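Local coordinates for protein bacterioferritin (Mycobacterium smegmatis str. MC2 155, PDB 3BKN) that probably stores iron, oxidising Fe(2+) with dioxygen at a dinuclear centre and laying down a ferric mineral core inside a 24-subunit heme-containing shell, at residues T38-A41 and E42-A46; V79-T82 and L83-F87; Q14-S17 and E18-I22. All blocks are in the same frame, centred on the assembly; numbering follows the deposited sequence.

Contact 1: T38-A41 and E42-A46; sequences TELA and EHTRA
Glu42 N is gripped by two carbonyls of the first turn of helix 38-64: Thr38 O at 3.2 Å, and Glu39 O in a longer, weak bond at 3.4 Å. Residues 38-46 form the N-terminal end of the second long helix of the ferritin four-helix bundle. Regular i to i+4 bonds continue the coil, from Thr44 N to Leu40 O at 3.1 Å and from Arg45 N to Ala41 O at 2.9 Å. The carboxylates of Glu39 and Glu42 lie alongside each other and point the same way. The Glu39 chain bends at chi2 (-37°), which brings OE1 to within 3.3 Å of Glu42 OE1. Both atoms are acceptors, the two groups carry like charge, and their planes are nearly perpendicular (81°). Leu40 and Thr44 are buried, toward helix 5-34. Leu40 CG sits 4.2 Å from Thr44 OG1, a hydroxyl hydrogen-bonded to Gln32 of that helix, while the His43 ring meets that of Tyr133. Arg45 extends from CG to NE toward the heme, and its NH1 forms a salt bridge with Glu56 OE2 of the second subunit.

Contact 2: V79-T82 and L83-F87; sequences VGQT and LREQF
Glu85 and Thr82 pack against each other where the loop ending at Thr82 turns into helix 83-110, and Thr82 is the N-cap. Its OG1 sits between the backbone N and the carbonyl carbon (chi1 76°), which turns it to the helix start, where it accepts from Glu85 N at 3.1 Å with an N-H...O angle of 170°. The Glu85 side chain then runs back over the cap. Its CB lies 3.5 Å from Thr82 OG1, and CG passes the same hydroxyl at 4.1 Å. From there the chain continues extended, and CD comes to 3.8 Å from Gln81 N. At the tip, OE1 accepts a hydrogen bond from Gln81 N at 3.2 Å, nearly straight and met from above the carboxylate plane. OE2 turns to the methyl side of the threonine, 3.8 Å from Thr82 CG2. The exchange resembles a capping box, but the amide held is that of Gln81, one residue before the N-cap. Gln86 ties down the loop further back: its NE2 donates to Gly80 O at 3.2 Å from well above the carbonyl plane, while its OE1 accepts from Gln32 of helix 5-34. The backbone of the same residue closes the first helical turn, Gln86 N to Thr82 O at 3.0 Å. Thus hydroxyl and carboxylate serve amides on either side of the cap residue, and the negative charge of Glu85 sits at the N-terminal end of the helix, where the helix dipole would be expected to stabilise it.

Contact 3: Q14-S17 and E18-I22; sequences QLTS and ELTAI. With ZN (zinc ion), chain M; HEM (protoporphyrin IX containing Fe), chain T.
The dinuclear metal centre of bacterioferritin, occupied here by zinc, takes one ligand from this buried part of helix 5-34: Glu18 OE1 binds a zinc ion at 2.0 Å. Glu51, His54 and Glu127 complete that zinc's protein ligands. Glu18 OE2 lies farther from the metal, at 2.9 Å, and accepts from Gln14 NE2 one turn earlier, also at 2.9 Å. The amide comes from above the carboxylate plane, and the two flat groups are turned 68° apart. Bends in both chains make this possible: Gln14 folds at chi2 (55°) and Glu18 at chi2 (-73°). Gln14 is thus a second-shell partner whose bond would limit rotation of the Glu18 carboxylate, and its own OE1 has a weak bond from Arg100. The side of the helix bearing Leu15 and Leu19 is apolar. Leu15 CG meets Leu19 CD1 at 4.1 Å, and Leu19 CD2 reaches heme methyl CMC at 3.5 Å. Ile22, a turn further on, places CG2 3.5 Å from the vinyl carbon CBB. Elsewhere Thr16 O is held twice, by Thr20 N at 3.0 Å and by Thr20 OG1 at 2.9 Å, from opposite faces of the carbonyl plane; the same OG1 is bonded to Phe75 N. Helix 38-64 adjoins Leu15, Ala21 and Ile22, helix 83-110 lies on Ser17 and Ala21, helix 114-144 meets Gln14 and Glu18, and the loop carrying Leu74 and Phe75 crosses over Thr16 and Thr20.

Overall arrangement
Along the chain contact 3 comes first, on helix 5-34, then contact 1 at the start of helix 38-64, and contact 2 where the long loop enters helix 83-110; all three belong to one ferritin-like four-helix bundle. The centres of contacts 1 and 2 are about 14 Å apart, and the two touch through Leu40, which packs on Leu83 and Phe87, so the beginnings of two helices meet at one end of the bundle. Contact 3 lies about 19 Å from each, centre to centre, without touching, nearer the centre of the folded subunit. Metal binding is thus central, the starts of helices 38-64 and 83-110 lie toward one end, and contacts 1 and 3 both border heme.

Contact 1: T38-A41 and E42-A46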
loop_
_atom_site.group_PDB
_atom_site.type_symbol
_atom_site.label_atom_id
_atom_site.label_comp_id
_atom_site.label_asym_id
_atom_site.label_seq_id
_atom_site.Cartn_x
_atom_site.Cartn_y
_atom_site.Cartn_z
ATOM N N THR A 38 6.302 32.281 -27.487
ATOM C CA THR A 38 6.934 31.328 -26.640
ATOM C C THR A 38 6.520 29.918 -27.008
ATOM O O THR A 38 7.349 28.985 -26.933
ATOM C CB THR A 38 6.587 31.566 -25.192
ATOM O OG1 THR A 38 5.166 31.550 -25.095
ATOM C CG2 THR A 38 7.148 32.928 -24.700
ATOM N N GLU A 39 5.262 29.723 -27.385
ATOM C CA GLU A 39 4.855 28.373 -27.824
ATOM C C GLU A 39 5.651 27.880 -29.072
ATOM O O GLU A 39 6.146 26.726 -29.109
ATOM C CB GLU A 39 3.325 28.253 -28.005
ATOM C CG GLU A 39 2.482 28.402 -26.702
ATOM C CD GLU A 39 3.115 27.794 -25.440
ATOM O OE1 GLU A 39 3.520 26.606 -25.405
ATOM O OE2 GLU A 39 3.197 28.528 -24.451
ATOM N N LEU A 40 5.775 28.752 -30.075
ATOM C CA LEU A 40 6.552 28.445 -31.226
ATOM C C LEU A 40 8.043 28.248 -30.846
ATOM O O LEU A 40 8.729 27.386 -31.402
ATOM C CB LEU A 40 6.370 29.541 -32.240
ATOM C CG LEU A 40 7.279 29.353 -33.443
ATOM C CD1 LEU A 40 6.906 28.097 -34.252
ATOM C CD2 LEU A 40 7.250 30.606 -34.288
ATOM N N ALA A 41 8.539 29.017 -29.877
ATOM C CA ALA A 41 9.948 28.910 -29.522
ATOM C C ALA A 41 10.330 27.543 -28.998
ATOM O O ALA A 41 11.434 27.086 -29.297
ATOM C CB ALA A 41 10.377 29.974 -28.575
ATOM N N GLU A 42 9.418 26.897 -28.253
ATOM C CA GLU A 42 9.618 25.540 -27.706
ATOM C C GLU A 42 9.855 24.547 -28.885
ATOM O O GLU A 42 10.758 23.682 -28.817
ATOM C CB GLU A 42 8.434 25.091 -26.804
ATOM C CG GLU A 42 8.608 25.252 -25.268
ATOM C CD GLU A 42 7.260 25.416 -24.467
ATOM O OE1 GLU A 42 6.223 24.773 -24.767
ATOM O OE2 GLU A 42 7.232 26.207 -23.498
ATOM N N HIS A 43 9.082 24.691 -29.974
ATOM C CA HIS A 43 9.257 23.818 -31.115
ATOM C C HIS A 43 10.586 24.057 -31.825
ATOM O O HIS A 43 11.275 23.115 -32.174
ATOM C CB HIS A 43 8.122 23.948 -32.114
ATOM C CG HIS A 43 8.104 22.838 -33.107
ATOM N ND1 HIS A 43 8.893 22.840 -34.238
ATOM C CD2 HIS A 43 7.450 21.648 -33.109
ATOM C CE1 HIS A 43 8.712 21.711 -34.907
ATOM N NE2 HIS A 43 7.842 20.971 -34.245
ATOM N N THR A 44 10.961 25.316 -32.031
ATOM C CA THR A 44 12.203 25.634 -32.704
ATOM C C THR A 44 13.404 25.133 -31.872
ATOM O O THR A 44 14.380 24.621 -32.408
ATOM C CB THR A 44 12.282 27.164 -32.990
ATOM O OG1 THR A 44 11.107 27.587 -33.680
ATOM C CG2 THR A 44 13.473 27.548 -33.847
ATOM N N ARG A 45 13.322 25.282 -30.555
ATOM C CA ARG A 45 14.372 24.828 -29.668
ATOM C C ARG A 45 14.541 23.334 -29.859
ATOM O O ARG A 45 15.657 22.859 -30.057
ATOM C CB ARG A 45 14.045 25.203 -28.228
ATOM C CG ARG A 45 15.150 25.096 -27.203
ATOM C CD ARG A 45 14.500 24.915 -25.802
ATOM N NE ARG A 45 15.425 24.550 -24.725
ATOM C CZ ARG A 45 16.373 25.365 -24.264
ATOM N NH1 ARG A 45 16.541 26.560 -24.809
ATOM N NH2 ARG A 45 17.188 24.971 -23.298
ATOM N N ALA A 46 13.447 22.584 -29.861
ATOM C CA ALA A 46 13.533 21.135 -30.068
ATOM C C ALA A 46 14.206 20.816 -31.390
ATOM O O ALA A 46 15.039 19.957 -31.444
ATOM C CB ALA A 46 12.172 20.498 -29.974
#

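Contact 2: V79-T82 and L83-F87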
loop_
_atom_site.group_PDB
_atom_site.type_symbol
_atom_site.label_atom_id
_atom_site.label_comp_id
_atom_site.label_asym_id
_atom_site.label_seq_id
_atom_site.Cartn_x
_atom_site.Cartn_y
_atom_site.Cartn_z
ATOM N N VAL A 79 19.785 34.746 -40.481
ATOM C CA VAL A 79 19.096 35.114 -39.247
ATOM C C VAL A 79 17.874 35.890 -39.678
ATOM O O VAL A 79 18.014 37.036 -40.083
ATOM C CB VAL A 79 20.025 36.031 -38.354
ATOM C CG1 VAL A 79 19.329 36.442 -37.063
ATOM C CG2 VAL A 79 21.353 35.327 -38.075
ATOM N N GLY A 80 16.689 35.299 -39.637
ATOM C CA GLY A 80 15.510 36.035 -40.101
ATOM C C GLY A 80 15.059 37.111 -39.116
ATOM O O GLY A 80 15.247 36.968 -37.899
ATOM N N GLN A 81 14.461 38.193 -39.613
ATOM C CA GLN A 81 13.921 39.210 -38.700
ATOM C C GLN A 81 12.393 39.140 -38.540
ATOM O O GLN A 81 11.811 40.014 -37.942
ATOM C CB GLN A 81 14.346 40.652 -39.058
ATOM C CG GLN A 81 15.831 40.872 -39.387
ATOM C CD GLN A 81 16.807 40.461 -38.253
ATOM O OE1 GLN A 81 16.706 40.920 -37.091
ATOM N NE2 GLN A 81 17.765 39.608 -38.602
ATOM N N THR A 82 11.752 38.103 -39.081
ATOM C CA THR A 82 10.286 37.867 -38.905
ATOM C C THR A 82 10.064 36.354 -38.831
ATOM O O THR A 82 10.946 35.582 -39.202
ATOM C CB THR A 82 9.407 38.453 -40.085
ATOM O OG1 THR A 82 9.500 37.608 -41.243
ATOM C CG2 THR A 82 9.834 39.864 -40.467
ATOM N N LEU A 83 8.899 35.915 -38.366
ATOM C CA LEU A 83 8.635 34.476 -38.333
ATOM C C LEU A 83 8.728 33.830 -39.712
ATOM O O LEU A 83 9.349 32.772 -39.847
ATOM C CB LEU A 83 7.288 34.158 -37.715
ATOM C CG LEU A 83 7.181 34.540 -36.263
ATOM C CD1 LEU A 83 5.758 34.251 -35.754
ATOM C CD2 LEU A 83 8.239 33.808 -35.456
ATOM N N ARG A 84 8.101 34.465 -40.716
ATOM C CA ARG A 84 8.121 33.957 -42.107
ATOM C C ARG A 84 9.562 33.836 -42.599
ATOM O O ARG A 84 9.939 32.784 -43.127
ATOM C CB ARG A 84 7.214 34.791 -43.052
ATOM C CG ARG A 84 7.465 34.555 -44.529
ATOM C CD ARG A 84 6.456 35.209 -45.498
ATOM N NE ARG A 84 5.309 34.350 -45.823
ATOM C CZ ARG A 84 4.084 34.571 -45.345
ATOM N NH1 ARG A 84 3.863 35.613 -44.545
ATOM N NH2 ARG A 84 3.064 33.787 -45.656
ATOM N N GLU A 85 10.369 34.882 -42.384
ATOM C CA GLU A 85 11.784 34.841 -42.776
ATOM C C GLU A 85 12.569 33.720 -42.081
ATOM O O GLU A 85 13.403 33.093 -42.687
ATOM C CB GLU A 85 12.447 36.178 -42.498
ATOM C CG GLU A 85 12.721 37.057 -43.666
ATOM C CD GLU A 85 13.223 38.400 -43.184
ATOM O OE1 GLU A 85 14.386 38.523 -42.746
ATOM O OE2 GLU A 85 12.427 39.357 -43.185
ATOM N N GLN A 86 12.294 33.487 -40.801
ATOM C CA GLN A 86 12.906 32.391 -40.048
ATOM C C GLN A 86 12.597 31.010 -40.627
ATOM O O GLN A 86 13.524 30.231 -40.841
ATOM C CB GLN A 86 12.599 32.499 -38.563
ATOM C CG GLN A 86 13.432 33.617 -37.980
ATOM C CD GLN A 86 13.216 33.872 -36.496
ATOM O OE1 GLN A 86 12.309 33.329 -35.872
ATOM N NE2 GLN A 86 14.083 34.715 -35.917
ATOM N N PHE A 87 11.325 30.724 -40.904
ATOM C CA PHE A 87 10.937 29.504 -41.542
ATOM C C PHE A 87 11.628 29.358 -42.899
ATOM O O PHE A 87 12.143 28.288 -43.244
ATOM C CB PHE A 87 9.436 29.442 -41.701
ATOM C CG PHE A 87 8.688 29.217 -40.411
ATOM C CD1 PHE A 87 9.190 28.363 -39.424
ATOM C CD2 PHE A 87 7.447 29.809 -40.203
ATOM C CE1 PHE A 87 8.503 28.148 -38.219
ATOM C CE2 PHE A 87 6.736 29.572 -39.009
ATOM C CZ PHE A 87 7.288 28.745 -38.015
#

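Contact 3: Q14-S17 and E18-I22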
loop_
_atom_site.group_PDB
_atom_site.type_symbol
_atom_site.label_atom_id
_atom_site.label_comp_id
_atom_site.label_asym_id
_atom_site.label_seq_id
_atom_site.Cartn_x
_atom_site.Cartn_y
_atom_site.Cartn_z
ATOM N N GLN A 14 28.495 17.262 -44.160
ATOM C CA GLN A 14 27.237 17.172 -43.445
ATOM C C GLN A 14 27.357 17.687 -42.013
ATOM O O GLN A 14 26.454 18.389 -41.510
ATOM C CB GLN A 14 26.737 15.757 -43.398
ATOM C CG GLN A 14 25.320 15.653 -42.860
ATOM C CD GLN A 14 24.329 16.526 -43.637
ATOM O OE1 GLN A 14 24.611 16.948 -44.774
ATOM N NE2 GLN A 14 23.174 16.814 -43.022
ATOM N N LEU A 15 28.462 17.334 -41.345
ATOM C CA LEU A 15 28.744 17.851 -40.003
ATOM C C LEU A 15 28.695 19.370 -39.988
ATOM O O LEU A 15 28.130 19.946 -39.049
ATOM C CB LEU A 15 30.120 17.389 -39.476
ATOM C CG LEU A 15 30.432 17.771 -38.042
ATOM C CD1 LEU A 15 29.376 17.255 -37.066
ATOM C CD2 LEU A 15 31.688 17.157 -37.717
ATOM N N THR A 16 29.295 20.014 -41.002
ATOM C CA THR A 16 29.304 21.458 -41.018
ATOM C C THR A 16 27.886 21.956 -41.101
ATOM O O THR A 16 27.524 22.893 -40.375
ATOM C CB THR A 16 30.155 22.023 -42.145
ATOM O OG1 THR A 16 31.518 21.723 -41.856
ATOM C CG2 THR A 16 30.002 23.567 -42.255
ATOM N N SER A 17 27.074 21.320 -41.945
ATOM C CA SER A 17 25.632 21.679 -42.040
ATOM C C SER A 17 24.882 21.547 -40.705
ATOM O O SER A 17 24.135 22.467 -40.340
ATOM C CB SER A 17 24.878 20.873 -43.099
ATOM O OG SER A 17 24.785 21.590 -44.304
ATOM N N GLU A 18 25.081 20.440 -39.977
ATOM C CA GLU A 18 24.467 20.336 -38.663
ATOM C C GLU A 18 24.971 21.410 -37.685
ATOM O O GLU A 18 24.182 21.958 -36.887
ATOM C CB GLU A 18 24.634 18.974 -37.991
ATOM C CG GLU A 18 24.456 17.824 -38.844
ATOM C CD GLU A 18 23.034 17.561 -39.244
ATOM O OE1 GLU A 18 22.094 18.097 -38.634
ATOM O OE2 GLU A 18 22.861 16.760 -40.176
ATOM N N LEU A 19 26.260 21.701 -37.688
ATOM C CA LEU A 19 26.714 22.629 -36.695
ATOM C C LEU A 19 26.118 23.971 -37.002
ATOM O O LEU A 19 25.885 24.754 -36.077
ATOM C CB LEU A 19 28.210 22.751 -36.634
ATOM C CG LEU A 19 28.866 21.465 -36.252
ATOM C CD1 LEU A 19 30.319 21.594 -36.599
ATOM C CD2 LEU A 19 28.663 21.174 -34.812
ATOM N N THR A 20 25.863 24.236 -38.286
ATOM C CA THR A 20 25.285 25.506 -38.699
ATOM C C THR A 20 23.832 25.519 -38.357
ATOM O O THR A 20 23.344 26.526 -37.853
ATOM C CB THR A 20 25.390 25.740 -40.196
ATOM O OG1 THR A 20 26.762 25.675 -40.611
ATOM C CG2 THR A 20 24.854 27.096 -40.517
ATOM N N ALA A 21 23.133 24.421 -38.632
ATOM C CA ALA A 21 21.732 24.312 -38.215
ATOM C C ALA A 21 21.554 24.458 -36.681
ATOM O O ALA A 21 20.637 25.124 -36.238
ATOM C CB ALA A 21 21.061 23.051 -38.744
ATOM N N ILE A 22 22.439 23.898 -35.865
ATOM C CA ILE A 22 22.268 24.064 -34.418
ATOM C C ILE A 22 22.174 25.554 -34.076
ATOM O O ILE A 22 21.249 25.972 -33.378
ATOM C CB ILE A 22 23.438 23.498 -33.629
ATOM C CG1 ILE A 22 23.480 22.010 -33.752
ATOM C CG2 ILE A 22 23.403 23.938 -32.129
ATOM C CD1 ILE A 22 24.852 21.491 -33.457
HETATM ZN ZN ZN M . 20.291 17.510 -39.118
HETATM C CHA HEM T . 22.175 20.038 -25.011
HETATM C CHB HEM T . 22.732 24.742 -26.132
HETATM C CHC HEM T . 25.967 23.482 -29.490
HETATM C CHD HEM T . 25.321 18.759 -28.520
HETATM C C1A HEM T . 22.057 21.497 -24.959
HETATM C C2A HEM T . 21.200 22.166 -23.988
HETATM C C3A HEM T . 21.376 23.565 -24.333
HETATM C C4A HEM T . 22.307 23.519 -25.460
HETATM C CMA HEM T . 20.757 24.771 -23.704
HETATM C CAA HEM T . 20.364 21.556 -22.902
HETATM C CBA HEM T . 21.183 20.452 -22.248
HETATM C CGA HEM T . 21.298 20.598 -20.750
HETATM O O1A HEM T . 22.105 21.427 -20.286
HETATM O O2A HEM T . 20.595 19.864 -20.027
HETATM C C1B HEM T . 23.689 24.839 -27.220
HETATM C C2B HEM T . 24.105 26.133 -27.761
HETATM C C3B HEM T . 25.062 25.662 -28.738
HETATM C C4B HEM T . 25.098 24.293 -28.655
HETATM C CMB HEM T . 23.665 27.517 -27.396
HETATM C CAB HEM T . 25.840 26.512 -29.654
HETATM C CBB HEM T . 25.693 26.385 -30.960
HETATM C C1C HEM T . 26.133 22.041 -29.538
HETATM C C2C HEM T . 27.074 21.399 -30.466
HETATM C C3C HEM T . 26.884 20.002 -30.169
HETATM C C4C HEM T . 25.867 19.982 -29.108
HETATM C CMC HEM T . 28.015 21.961 -31.480
HETATM C CAC HEM T . 27.616 18.920 -30.853
HETATM C CBC HEM T . 27.204 17.694 -30.717
HETATM C C1D HEM T . 24.331 18.689 -27.453
HETATM C C2D HEM T . 23.907 17.421 -26.893
HETATM C C3D HEM T . 22.985 17.862 -25.857
HETATM C C4D HEM T . 22.982 19.227 -25.940
HETATM C CMD HEM T . 24.336 16.040 -27.302
HETATM C CAD HEM T . 22.190 17.011 -24.918
HETATM C CBD HEM T . 21.531 15.913 -25.735
HETATM C CGD HEM T . 20.033 16.053 -25.772
HETATM O O1D HEM T . 19.478 16.153 -26.880
HETATM O O2D HEM T . 19.410 16.049 -24.700
HETATM N NA HEM T . 22.697 22.293 -25.826
HETATM N NB HEM T . 24.291 23.768 -27.751
HETATM N NC HEM T . 25.437 21.213 -28.758
HETATM N ND HEM T . 23.789 19.762 -26.868
HETATM FE FE HEM T . 24.029 21.753 -27.315
#